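Local coordinates for protein possible galactose mutarotase (Streptomyces platensis subsp. rosaceus, PDB 4RNL) that probably interconverts the alpha and beta anomers of galactose or a related aldose, as aldose 1-epimerases do, although its function has not been established, at residues Phe13-Leu16 with Thr20-Asp23; Arg37-Thr40 with Val45-Val48; Gly75-Ala80 with His110-Gly115; Gly117-Val122 with Leu135-Pro140; Gly148-Arg153 with Thr175-Thr180. All blocks are in the same frame, centred on the assembly; numbering follows the deposited sequence.

Contacts 1 and 2 are successive hairpins of one antiparallel sheet, its first four strands; contact 1 lies near the surface and contact 2 is buried. Both are knitted by backbone bonds and both carry a classic bulge, and the ring of Phe13 packs on Leu39 between them. Contacts 4 and 5 lie on neighbouring strands of another sheet, 132-139 and 150-159, their centres about 9 Å apart. There side chains do the work: contact 4, partly buried, mixes a charged arginine with apolar groups, while contact 5 is wholly buried and hydrocarbon. Contact 3, also buried, joins two tight turns through an aromatic pair and a water; Gly79 reaches Val45 of contact 2.

Contact 1 (Phe13-Leu16 with Thr20-Asp23); sequences FGTL and TRVD
The carbonyl oxygen Val22 O is gripped by two successive amides of the opposite strand. Phe13 N donates to it at 2.8 Å and nearly straight (160°), while Gly14 N adds a weak bond at 3.4 Å. Further along, Val22 N donates to Gly14 O at 2.9 Å, and Leu16 N closes the end of the hairpin on Thr20 O, also at 2.9 Å. That last oxygen also meets Thr15 CA, in a CA-H...O contact of 3.3 Å.

Side chains fill in on both faces. Leu16 and Val22 cross at about a right angle, Leu16 CG sitting 4.0 Å from Val22 CG2, and both pack on Leu67 of helix 67-72. On the face of Thr15 and Arg21, Thr15 CG2 touches Arg21 CG at 4.0 Å. Phe13 CB lies beside Val22 O, and from there chi1 of -170° swings the ring away from Val22, toward Leu67 and Leu39. Thr20 OG1 bonds to Asp18 within the connecting turn.

With Phe13 and Gly14 both opposite Val22, this is a classic beta bulge in the hairpin of strands 7-15 and 21-28, at the edge of an antiparallel sheet.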
# COMPACT_ATOMS: atom_id res chain seq x y z
N PHE A 13 13.70 -16.58 5.04
CA PHE A 13 13.77 -15.34 5.82
C PHE A 13 13.42 -15.57 7.29
O PHE A 13 13.56 -14.67 8.11
CB PHE A 13 12.84 -14.27 5.21
CG PHE A 13 13.04 -12.90 5.80
CD1 PHE A 13 14.28 -12.27 5.73
CD2 PHE A 13 11.98 -12.23 6.42
CE1 PHE A 13 14.47 -10.99 6.27
CE2 PHE A 13 12.16 -10.95 6.96
CZ PHE A 13 13.41 -10.33 6.89
N GLY A 14 12.98 -16.79 7.61
CA GLY A 14 12.76 -17.19 8.99
C GLY A 14 11.45 -17.92 9.15
O GLY A 14 10.83 -18.31 8.17
N THR A 15 11.01 -18.10 10.40
CA THR A 15 9.72 -18.74 10.66
C THR A 15 8.87 -17.87 11.58
O THR A 15 9.39 -17.25 12.51
CB THR A 15 9.89 -20.11 11.34
OG1 THR A 15 10.57 -19.92 12.59
CG2 THR A 15 10.69 -21.05 10.48
N LEU A 16 7.57 -17.85 11.34
CA LEU A 16 6.64 -17.21 12.26
C LEU A 16 6.59 -18.01 13.55
O LEU A 16 7.12 -19.12 13.61
CB LEU A 16 5.24 -17.10 11.63
CG LEU A 16 5.14 -16.24 10.37
CD1 LEU A 16 3.72 -16.23 9.82
CD2 LEU A 16 5.62 -14.82 10.65
N THR A 20 5.46 -21.41 10.65
CA THR A 20 5.29 -21.25 9.21
C THR A 20 6.52 -20.61 8.59
O THR A 20 6.95 -19.54 9.02
CB THR A 20 4.07 -20.39 8.87
OG1 THR A 20 2.92 -20.91 9.53
CG2 THR A 20 3.84 -20.40 7.36
N ARG A 21 7.09 -21.25 7.58
CA ARG A 21 8.28 -20.70 6.93
C ARG A 21 7.96 -19.51 6.03
O ARG A 21 6.95 -19.49 5.34
CB ARG A 21 9.00 -21.80 6.14
CG ARG A 21 9.69 -22.81 7.03
CD ARG A 21 10.57 -23.75 6.23
NE ARG A 21 9.81 -24.85 5.65
CZ ARG A 21 10.35 -25.81 4.90
NH1 ARG A 21 11.66 -25.79 4.64
NH2 ARG A 21 9.60 -26.79 4.41
N VAL A 22 8.84 -18.51 6.07
CA VAL A 22 8.69 -17.31 5.26
C VAL A 22 9.94 -17.16 4.39
O VAL A 22 11.05 -17.38 4.87
CB VAL A 22 8.54 -16.06 6.17
CG1 VAL A 22 8.52 -14.77 5.34
CG2 VAL A 22 7.29 -16.19 7.04
N ASP A 23 9.74 -16.84 3.12
CA ASP A 23 10.85 -16.61 2.19
C ASP A 23 10.98 -15.13 1.85
O ASP A 23 10.00 -14.39 1.91
CB ASP A 23 10.63 -17.39 0.89
CG ASP A 23 10.96 -18.85 1.00
OD1 ASP A 23 11.69 -19.25 1.94
OD2 ASP A 23 10.51 -19.62 0.12

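Contact 2 (Arg37-Thr40 with Val45-Val48); sequences RVLT and VQTV
Two backbone hydrogen bonds join Arg37 to the strand opposite. Arg37 N donates to Thr47 O at 3.0 Å, and Arg37 O accepts from Gln46 N at 2.8 Å, the second bond distinctly bent (141° at the hydrogen). Arg37 O also has Val45 CA nearby, a longer CA-H...O contact.

Side-chain contacts gather on Thr47 OG1, where methylenes pack and one weak N-H bond arrives. The arginine chain is extended from CG to NE and runs past this hydroxyl: Arg37 CG is 3.3 Å from Thr47 OG1 and Arg37 CD is 3.4 Å from it. At the far end Arg37 NH1 gives Thr47 OG1 the weak hydrogen bond at 3.2 Å (132°), reaching it obliquely to the guanidinium plane. Glu49 offers NH1 a second, long and weak ionic partner.

Gln46 and Thr47 both face Arg37, which makes a classic beta bulge in the hairpin of strands 35-39 and 45-51. The extra residue shifts the register by one, so that Val38 pairs with Val45 while Arg37 pairs with Thr47.

Apolar packing comes from Gln46, whose CB rests 4.0 Å from Leu39 CD2. Its side chain sets out pointing away from the backbone N (chi1 -168°) and then bends, bringing Gln46 OE1 to 3.8 Å from Arg37 CD, the amide and guanidinium planes inclined to each other. The amide is held elsewhere: NE2 donates to Phe64 O and OE1 accepts from Arg24 NH1. On the face opposite Arg37 and Thr47, Val38 and Val45 both pack on Tyr156 of strand 150-159.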
# COMPACT_ATOMS: atom_id res chain seq x y z
N ARG A 37 13.07 -6.05 -2.11
CA ARG A 37 12.91 -7.35 -1.48
C ARG A 37 11.47 -7.52 -1.00
O ARG A 37 10.91 -6.60 -0.40
CB ARG A 37 13.89 -7.50 -0.31
CG ARG A 37 15.35 -7.37 -0.71
CD ARG A 37 16.27 -7.70 0.45
NE ARG A 37 17.68 -7.54 0.08
CZ ARG A 37 18.45 -6.55 0.53
NH1 ARG A 37 17.96 -5.65 1.37
NH2 ARG A 37 19.72 -6.48 0.14
N VAL A 38 10.90 -8.69 -1.26
CA VAL A 38 9.49 -8.97 -0.98
C VAL A 38 9.38 -10.25 -0.15
O VAL A 38 10.03 -11.26 -0.47
CB VAL A 38 8.69 -9.15 -2.28
CG1 VAL A 38 7.22 -9.45 -1.97
CG2 VAL A 38 8.78 -7.89 -3.16
N LEU A 39 8.58 -10.21 0.90
CA LEU A 39 8.42 -11.36 1.79
C LEU A 39 7.16 -12.12 1.46
O LEU A 39 6.15 -11.52 1.08
CB LEU A 39 8.34 -10.91 3.25
CG LEU A 39 9.37 -9.91 3.75
CD1 LEU A 39 9.11 -9.64 5.22
CD2 LEU A 39 10.80 -10.42 3.54
N THR A 40 7.18 -13.45 1.61
CA THR A 40 5.95 -14.22 1.43
C THR A 40 4.98 -13.98 2.59
O THR A 40 3.79 -14.27 2.49
CB THR A 40 6.21 -15.73 1.28
OG1 THR A 40 6.91 -16.21 2.44
CG2 THR A 40 7.03 -16.01 0.04
N VAL A 45 6.72 -5.59 1.23
CA VAL A 45 7.88 -5.02 0.58
C VAL A 45 8.82 -4.60 1.71
O VAL A 45 8.61 -3.57 2.37
CB VAL A 45 7.50 -3.81 -0.30
CG1 VAL A 45 8.74 -3.18 -0.92
CG2 VAL A 45 6.53 -4.26 -1.40
N GLN A 46 9.85 -5.41 1.93
CA GLN A 46 10.74 -5.20 3.07
C GLN A 46 11.72 -4.07 2.83
O GLN A 46 11.98 -3.26 3.73
CB GLN A 46 11.53 -6.48 3.38
CG GLN A 46 12.23 -6.41 4.73
CD GLN A 46 13.67 -6.82 4.63
OE1 GLN A 46 14.11 -7.35 3.61
NE2 GLN A 46 14.43 -6.57 5.69
N THR A 47 12.28 -4.01 1.63
CA THR A 47 13.20 -2.93 1.29
C THR A 47 13.06 -2.47 -0.16
O THR A 47 12.70 -3.25 -1.05
CB THR A 47 14.68 -3.29 1.55
OG1 THR A 47 14.97 -4.56 0.94
CG2 THR A 47 15.01 -3.36 3.04
N VAL A 48 13.35 -1.20 -0.38
CA VAL A 48 13.40 -0.59 -1.71
C VAL A 48 14.66 0.28 -1.73
O VAL A 48 14.81 1.18 -0.91
CB VAL A 48 12.16 0.31 -1.96
CG1 VAL A 48 12.32 1.07 -3.27
CG2 VAL A 48 10.88 -0.52 -1.99

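Contact 3 (Gly75-Ala80 with His110-Gly115); sequences GSYFGA and HSLHGG. With PO4 (phosphate ion), chain H.
Tyr77 and His113 face each other from two tight turns, and both residues have left-handed backbone angles (positive phi): Tyr77 opens a type II turn that ends at Ala80, and His113 is the second residue of a type I' turn from Leu112 to Gly115. Each turn is closed by its own amide, Ala80 N on Tyr77 O and Gly115 N on Leu112 O.

The imidazole of His113 comes edge-on over the ring of Tyr77 in a T-shaped stack, ring centroids 4.5 Å apart and planes at 72°. His113 CD2 is the atom that points in, 3.4 Å above the plane of the Tyr77 ring and over its centre; its nearest ring atom is Tyr77 CE1, at 3.5 Å. His113 CB lies above and just beyond the CE2-CZ edge, 3.6 Å from Tyr77 CE2. Leu112 CD1 covers one face of the imidazole, while ND1 accepts from the backbone N of Asn87 and NE2 is bonded to a glycerol hydroxyl.

The phenol oxygen reaches the second turn through a water lying in the plane of its ring. Tyr77 OH donates to the water at 2.7 Å, and the water donates to His113 O at 2.7 Å and to Gly115 O at 2.6 Å. Gly75 N binds a phosphate ion, probably from the crystallisation liquor, which His73 also holds.

With one edge of the imidazole packed on Tyr77 and ND1 engaged, the ring's rotation is fixed and NE2 is presented to the glycerol. That molecule probably also comes from the liquor but may mark the sugar pocket, as in related aldose 1-epimerases.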
# COMPACT_ATOMS: atom_id res chain seq x y z
N GLY A 75 1.11 -3.56 13.38
CA GLY A 75 0.19 -2.44 13.49
C GLY A 75 0.49 -1.27 12.57
O GLY A 75 -0.40 -0.46 12.29
N SER A 76 1.73 -1.16 12.12
CA SER A 76 2.13 -0.08 11.21
C SER A 76 1.84 -0.44 9.76
O SER A 76 1.88 0.43 8.89
CB SER A 76 3.63 0.21 11.33
OG SER A 76 3.94 0.80 12.58
N TYR A 77 1.60 -1.72 9.52
CA TYR A 77 1.44 -2.25 8.17
C TYR A 77 2.61 -1.92 7.24
O TYR A 77 2.41 -1.71 6.05
CB TYR A 77 0.12 -1.76 7.55
CG TYR A 77 -1.09 -2.29 8.29
CD1 TYR A 77 -1.58 -1.63 9.41
CD2 TYR A 77 -1.72 -3.45 7.89
CE1 TYR A 77 -2.68 -2.11 10.11
CE2 TYR A 77 -2.82 -3.96 8.58
CZ TYR A 77 -3.29 -3.28 9.69
OH TYR A 77 -4.39 -3.77 10.38
N PHE A 78 3.83 -1.87 7.78
CA PHE A 78 5.00 -1.57 6.95
C PHE A 78 5.06 -2.49 5.73
O PHE A 78 5.00 -3.71 5.88
CB PHE A 78 6.29 -1.72 7.76
CG PHE A 78 6.54 -0.59 8.72
CD1 PHE A 78 6.04 0.68 8.48
CD2 PHE A 78 7.29 -0.81 9.87
CE1 PHE A 78 6.29 1.72 9.38
CE2 PHE A 78 7.55 0.22 10.77
CZ PHE A 78 7.04 1.49 10.52
N GLY A 79 5.17 -1.89 4.54
CA GLY A 79 5.35 -2.61 3.29
C GLY A 79 4.25 -3.55 2.82
O GLY A 79 4.40 -4.25 1.81
N ALA A 80 3.11 -3.54 3.51
CA ALA A 80 2.21 -4.69 3.45
C ALA A 80 1.22 -4.71 2.28
O ALA A 80 0.66 -3.69 1.90
CB ALA A 80 1.45 -4.83 4.76
N HIS A 110 -14.86 0.08 14.19
CA HIS A 110 -14.76 -0.16 12.75
C HIS A 110 -13.87 -1.34 12.42
O HIS A 110 -13.08 -1.81 13.24
CB HIS A 110 -14.21 1.09 12.05
CG HIS A 110 -14.90 2.36 12.42
ND1 HIS A 110 -16.28 2.47 12.44
CD2 HIS A 110 -14.42 3.57 12.79
CE1 HIS A 110 -16.61 3.69 12.81
NE2 HIS A 110 -15.50 4.38 13.03
N SER A 111 -13.99 -1.83 11.18
CA SER A 111 -13.05 -2.79 10.63
C SER A 111 -11.99 -2.05 9.82
O SER A 111 -12.31 -1.17 9.01
CB SER A 111 -13.79 -3.78 9.74
OG SER A 111 -12.88 -4.44 8.87
N LEU A 112 -10.71 -2.41 10.02
CA LEU A 112 -9.61 -1.75 9.31
C LEU A 112 -8.73 -2.78 8.62
O LEU A 112 -8.35 -3.78 9.23
CB LEU A 112 -8.74 -0.95 10.29
CG LEU A 112 -7.42 -0.38 9.76
CD1 LEU A 112 -7.64 0.72 8.74
CD2 LEU A 112 -6.57 0.12 10.92
N HIS A 113 -8.43 -2.53 7.35
CA HIS A 113 -7.42 -3.28 6.60
C HIS A 113 -7.66 -4.79 6.61
O HIS A 113 -6.72 -5.59 6.66
CB HIS A 113 -6.00 -2.98 7.13
CG HIS A 113 -5.52 -1.58 6.84
ND1 HIS A 113 -5.97 -0.85 5.77
CD2 HIS A 113 -4.62 -0.80 7.48
CE1 HIS A 113 -5.37 0.33 5.76
NE2 HIS A 113 -4.54 0.38 6.79
N GLY A 114 -8.92 -5.19 6.55
CA GLY A 114 -9.22 -6.60 6.41
C GLY A 114 -9.29 -7.40 7.70
O GLY A 114 -9.49 -8.61 7.65
N GLY A 115 -9.11 -6.75 8.84
CA GLY A 115 -9.27 -7.44 10.12
C GLY A 115 -7.95 -7.91 10.70
O GLY A 115 -6.91 -7.78 10.07
P PO4 H . 2.59 -2.41 17.22
O1 PO4 H . 1.59 -1.68 18.08
O2 PO4 H . 3.29 -1.43 16.31
O3 PO4 H . 3.62 -3.06 18.13
O4 PO4 H . 1.88 -3.47 16.40
O HOH W 1 -5.39 -5.92 9.04

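Contact 4 (Gly117-Val122 with Leu135-Pro140); sequences GGFSRV and LHRVSP
Val122 lies across the guanidinium of Arg137, where the loop leading into strand 125-129 folds back over the next strand, 132-139, near one edge of the large antiparallel sheet of the beta-supersandwich expected of the galactose mutarotase family. The arginine is drawn out straight from CG to NE, starting from a chi1 of -179°, and this brings the flat group up to Val122. The valine meets it at about a right angle. Its chi1 of -61° puts CG2 between the backbone N and the carbonyl carbon, and that methyl sits over one guanidinium face, 3.4 Å above the plane and displaced toward the rim. The nearest atom beneath it is NE: Val122 CG2 to Arg137 NE is 3.5 Å. The other methyl, Val122 CG1, reaches the far end of the group, 3.8 Å from Arg137 NH2.

That nitrogen also forms a salt bridge with Glu143, so the guanidinium is steered by charge at its end while the valine bears on its face. Glu143 accepts from Ser139 OG as well, thereby tying two residues of the same strand face together; Arg84 is another partner of that hydroxyl.

Phe119 supplies the second half of the contact. Its ring is also packed edge-to-face with Trp124, whose indole NH bonds to Phe119 O. Behind it the loop turns tightly, Arg121 N donating to Gly118 O. With CG beside the backbone N (chi1 -71°), the ring reaches toward Ser139, approaching it obliquely, and its leading atom, Phe119 CE1, comes to 3.7 Å from Ser139 CB.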
# COMPACT_ATOMS: atom_id res chain seq x y z
N GLY A 117 -6.66 -10.82 11.12
CA GLY A 117 -6.01 -11.78 10.24
C GLY A 117 -6.11 -11.41 8.76
O GLY A 117 -6.26 -12.29 7.91
N GLY A 118 -6.02 -10.12 8.46
CA GLY A 118 -6.02 -9.65 7.08
C GLY A 118 -4.84 -10.16 6.26
O GLY A 118 -3.95 -10.87 6.78
N PHE A 119 -4.82 -9.79 4.98
CA PHE A 119 -3.84 -10.30 4.02
C PHE A 119 -2.40 -9.98 4.42
O PHE A 119 -1.46 -10.66 4.01
CB PHE A 119 -4.10 -9.74 2.61
CG PHE A 119 -5.36 -10.28 1.92
CD1 PHE A 119 -6.24 -11.14 2.57
CD2 PHE A 119 -5.63 -9.92 0.60
CE1 PHE A 119 -7.38 -11.63 1.91
CE2 PHE A 119 -6.76 -10.40 -0.06
CZ PHE A 119 -7.64 -11.26 0.60
N SER A 120 -2.23 -8.93 5.23
CA SER A 120 -0.89 -8.50 5.61
C SER A 120 -0.29 -9.37 6.72
O SER A 120 0.88 -9.21 7.07
CB SER A 120 -0.92 -7.05 6.08
OG SER A 120 -1.69 -6.94 7.26
N ARG A 121 -1.08 -10.29 7.25
CA ARG A 121 -0.63 -11.14 8.36
C ARG A 121 -0.80 -12.62 8.08
O ARG A 121 -0.92 -13.42 9.00
CB ARG A 121 -1.38 -10.77 9.65
CG ARG A 121 -1.03 -9.40 10.20
CD ARG A 121 -2.23 -8.47 10.18
NE ARG A 121 -1.90 -7.14 10.68
CZ ARG A 121 -2.50 -6.57 11.72
NH1 ARG A 121 -3.47 -7.21 12.37
NH2 ARG A 121 -2.14 -5.35 12.09
N VAL A 122 -0.83 -12.98 6.79
CA VAL A 122 -0.88 -14.38 6.39
C VAL A 122 0.24 -14.66 5.39
O VAL A 122 0.76 -13.73 4.76
CB VAL A 122 -2.25 -14.76 5.77
CG1 VAL A 122 -3.36 -14.56 6.79
CG2 VAL A 122 -2.52 -13.93 4.53
N LEU A 135 2.76 -13.78 -5.94
CA LEU A 135 2.19 -14.35 -4.73
C LEU A 135 0.76 -14.81 -5.00
O LEU A 135 0.02 -14.15 -5.74
CB LEU A 135 2.19 -13.32 -3.59
CG LEU A 135 3.57 -12.77 -3.26
CD1 LEU A 135 3.51 -11.93 -2.01
CD2 LEU A 135 4.56 -13.90 -3.08
N HIS A 136 0.37 -15.93 -4.41
CA HIS A 136 -0.96 -16.48 -4.65
C HIS A 136 -1.54 -17.04 -3.36
O HIS A 136 -0.86 -17.76 -2.64
CB HIS A 136 -0.88 -17.60 -5.69
CG HIS A 136 -2.18 -18.32 -5.90
ND1 HIS A 136 -2.28 -19.70 -5.94
CD2 HIS A 136 -3.44 -17.85 -6.09
CE1 HIS A 136 -3.54 -20.05 -6.13
NE2 HIS A 136 -4.26 -18.95 -6.24
N ARG A 137 -2.80 -16.72 -3.08
CA ARG A 137 -3.47 -17.29 -1.92
C ARG A 137 -4.97 -17.19 -2.09
O ARG A 137 -5.48 -16.16 -2.52
CB ARG A 137 -3.06 -16.56 -0.63
CG ARG A 137 -3.69 -17.11 0.64
CD ARG A 137 -3.33 -16.26 1.85
NE ARG A 137 -3.91 -16.77 3.08
CZ ARG A 137 -5.10 -16.39 3.56
NH1 ARG A 137 -5.83 -15.50 2.90
NH2 ARG A 137 -5.55 -16.92 4.70
N VAL A 138 -5.69 -18.27 -1.77
CA VAL A 138 -7.14 -18.20 -1.74
C VAL A 138 -7.58 -17.83 -0.33
O VAL A 138 -7.20 -18.50 0.64
CB VAL A 138 -7.77 -19.54 -2.10
CG1 VAL A 138 -9.29 -19.43 -2.02
CG2 VAL A 138 -7.31 -19.98 -3.48
N SER A 139 -8.36 -16.76 -0.21
CA SER A 139 -8.96 -16.37 1.06
C SER A 139 -10.33 -17.03 1.09
O SER A 139 -11.21 -16.70 0.29
CB SER A 139 -9.10 -14.85 1.12
OG SER A 139 -9.92 -14.43 2.20
N PRO A 140 -10.53 -18.00 2.00
CA PRO A 140 -11.77 -18.78 1.91
C PRO A 140 -13.01 -17.99 2.28
O PRO A 140 -12.91 -16.94 2.92
CB PRO A 140 -11.54 -19.93 2.90
CG PRO A 140 -10.44 -19.46 3.80
CD PRO A 140 -9.59 -18.54 3.00

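Contact 5 (Gly148-Arg153 with Thr175-Thr180); sequences GALDVR and TVVNLT
Leu150 is the first side chain of 148-153 to reach across, and it does so with both methyls. It meets Val177 tip to tip: Leu150 CD1 and Leu150 CD2 each come to 3.8 Å from Val177 CG2. A chi1 of -171° leaves both leucine methyls directed at that valine. Leu150 CD1 also makes a looser contact, 4.3 Å, with Thr175 CG2, the methyl of a threonine whose hydroxyl is held by Pro147 O and Arg84.

Asp151 follows on the other face of the strand, where its OD1 accepts from His136; Arg153 lies there too, in a long, purely ionic pairing with that carboxylate. Between them Val152 points back across the gap and repeats the tip-to-tip approach, Val152 CG1 lying 3.8 Å from Leu179 CD1. No hydrogen bond links the two segments; every touching atom is a carbon, and all five residues are buried.

Strand 150-159 runs between strands 132-139 and 162-171 of the large antiparallel sheet. The segment 175-180 passes over one face of that sheet, on its way from the short strand 175-176 into strand 180-185 of another sheet, with Leu179 also resting on Phe119 and on Ser167 of strand 162-171.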
# COMPACT_ATOMS: atom_id res chain seq x y z
N GLY A 148 -17.55 -15.40 0.31
CA GLY A 148 -16.94 -15.82 -0.94
C GLY A 148 -15.48 -16.19 -0.80
O GLY A 148 -14.72 -15.53 -0.10
N ALA A 149 -15.09 -17.27 -1.48
CA ALA A 149 -13.68 -17.62 -1.57
C ALA A 149 -13.04 -16.73 -2.64
O ALA A 149 -13.47 -16.74 -3.79
CB ALA A 149 -13.51 -19.08 -1.94
N LEU A 150 -12.03 -15.97 -2.24
CA LEU A 150 -11.38 -15.03 -3.15
C LEU A 150 -10.00 -15.56 -3.56
O LEU A 150 -9.11 -15.69 -2.73
CB LEU A 150 -11.25 -13.65 -2.50
CG LEU A 150 -10.77 -12.52 -3.41
CD1 LEU A 150 -11.86 -12.13 -4.41
CD2 LEU A 150 -10.33 -11.30 -2.60
N ASP A 151 -9.86 -15.88 -4.85
CA ASP A 151 -8.61 -16.40 -5.40
C ASP A 151 -7.75 -15.21 -5.84
O ASP A 151 -8.07 -14.54 -6.81
CB ASP A 151 -8.93 -17.28 -6.61
CG ASP A 151 -7.74 -18.11 -7.08
OD1 ASP A 151 -6.63 -17.90 -6.57
OD2 ASP A 151 -7.92 -18.97 -7.96
N VAL A 152 -6.67 -14.94 -5.11
CA VAL A 152 -5.91 -13.70 -5.30
C VAL A 152 -4.49 -13.96 -5.78
O VAL A 152 -3.81 -14.84 -5.26
CB VAL A 152 -5.81 -12.90 -3.98
CG1 VAL A 152 -5.06 -11.57 -4.20
CG2 VAL A 152 -7.18 -12.64 -3.39
N ARG A 153 -4.06 -13.18 -6.77
CA ARG A 153 -2.68 -13.22 -7.23
C ARG A 153 -2.14 -11.80 -7.27
O ARG A 153 -2.78 -10.90 -7.81
CB ARG A 153 -2.56 -13.84 -8.62
CG ARG A 153 -2.69 -15.34 -8.63
CD ARG A 153 -2.51 -15.92 -10.01
NE ARG A 153 -2.45 -17.38 -9.93
CZ ARG A 153 -3.52 -18.16 -9.80
NH1 ARG A 153 -4.73 -17.62 -9.74
NH2 ARG A 153 -3.37 -19.47 -9.73
N THR A 175 -18.71 -10.44 -3.25
CA THR A 175 -17.91 -10.00 -2.13
C THR A 175 -17.47 -8.57 -2.40
O THR A 175 -17.82 -8.00 -3.44
CB THR A 175 -16.69 -10.92 -1.94
OG1 THR A 175 -16.14 -10.71 -0.64
CG2 THR A 175 -15.62 -10.68 -3.02
N VAL A 176 -16.72 -7.98 -1.47
CA VAL A 176 -16.07 -6.71 -1.73
C VAL A 176 -14.56 -6.93 -1.67
O VAL A 176 -14.08 -7.78 -0.91
CB VAL A 176 -16.50 -5.61 -0.74
CG1 VAL A 176 -17.98 -5.31 -0.88
CG2 VAL A 176 -16.17 -6.01 0.70
N VAL A 177 -13.82 -6.19 -2.50
CA VAL A 177 -12.37 -6.34 -2.62
C VAL A 177 -11.76 -4.96 -2.85
O VAL A 177 -12.26 -4.17 -3.66
CB VAL A 177 -11.97 -7.22 -3.82
CG1 VAL A 177 -10.45 -7.47 -3.79
CG2 VAL A 177 -12.70 -8.52 -3.81
N ASN A 178 -10.68 -4.67 -2.14
CA ASN A 178 -9.96 -3.41 -2.29
C ASN A 178 -8.53 -3.66 -1.81
O ASN A 178 -8.26 -3.57 -0.61
CB ASN A 178 -10.64 -2.33 -1.45
CG ASN A 178 -10.02 -0.94 -1.61
OD1 ASN A 178 -9.44 -0.59 -2.65
ND2 ASN A 178 -10.14 -0.13 -0.56
N LEU A 179 -7.64 -4.03 -2.73
CA LEU A 179 -6.28 -4.39 -2.34
C LEU A 179 -5.31 -3.24 -2.59
O LEU A 179 -5.42 -2.54 -3.59
CB LEU A 179 -5.81 -5.61 -3.12
CG LEU A 179 -6.78 -6.79 -3.11
CD1 LEU A 179 -6.25 -7.94 -3.94
CD2 LEU A 179 -7.02 -7.24 -1.69
N THR A 180 -4.34 -3.06 -1.70
CA THR A 180 -3.35 -2.00 -1.90
C THR A 180 -2.04 -2.46 -1.32
O THR A 180 -1.97 -3.51 -0.68
CB THR A 180 -3.76 -0.68 -1.22
OG1 THR A 180 -2.89 0.38 -1.67
CG2 THR A 180 -3.65 -0.78 0.30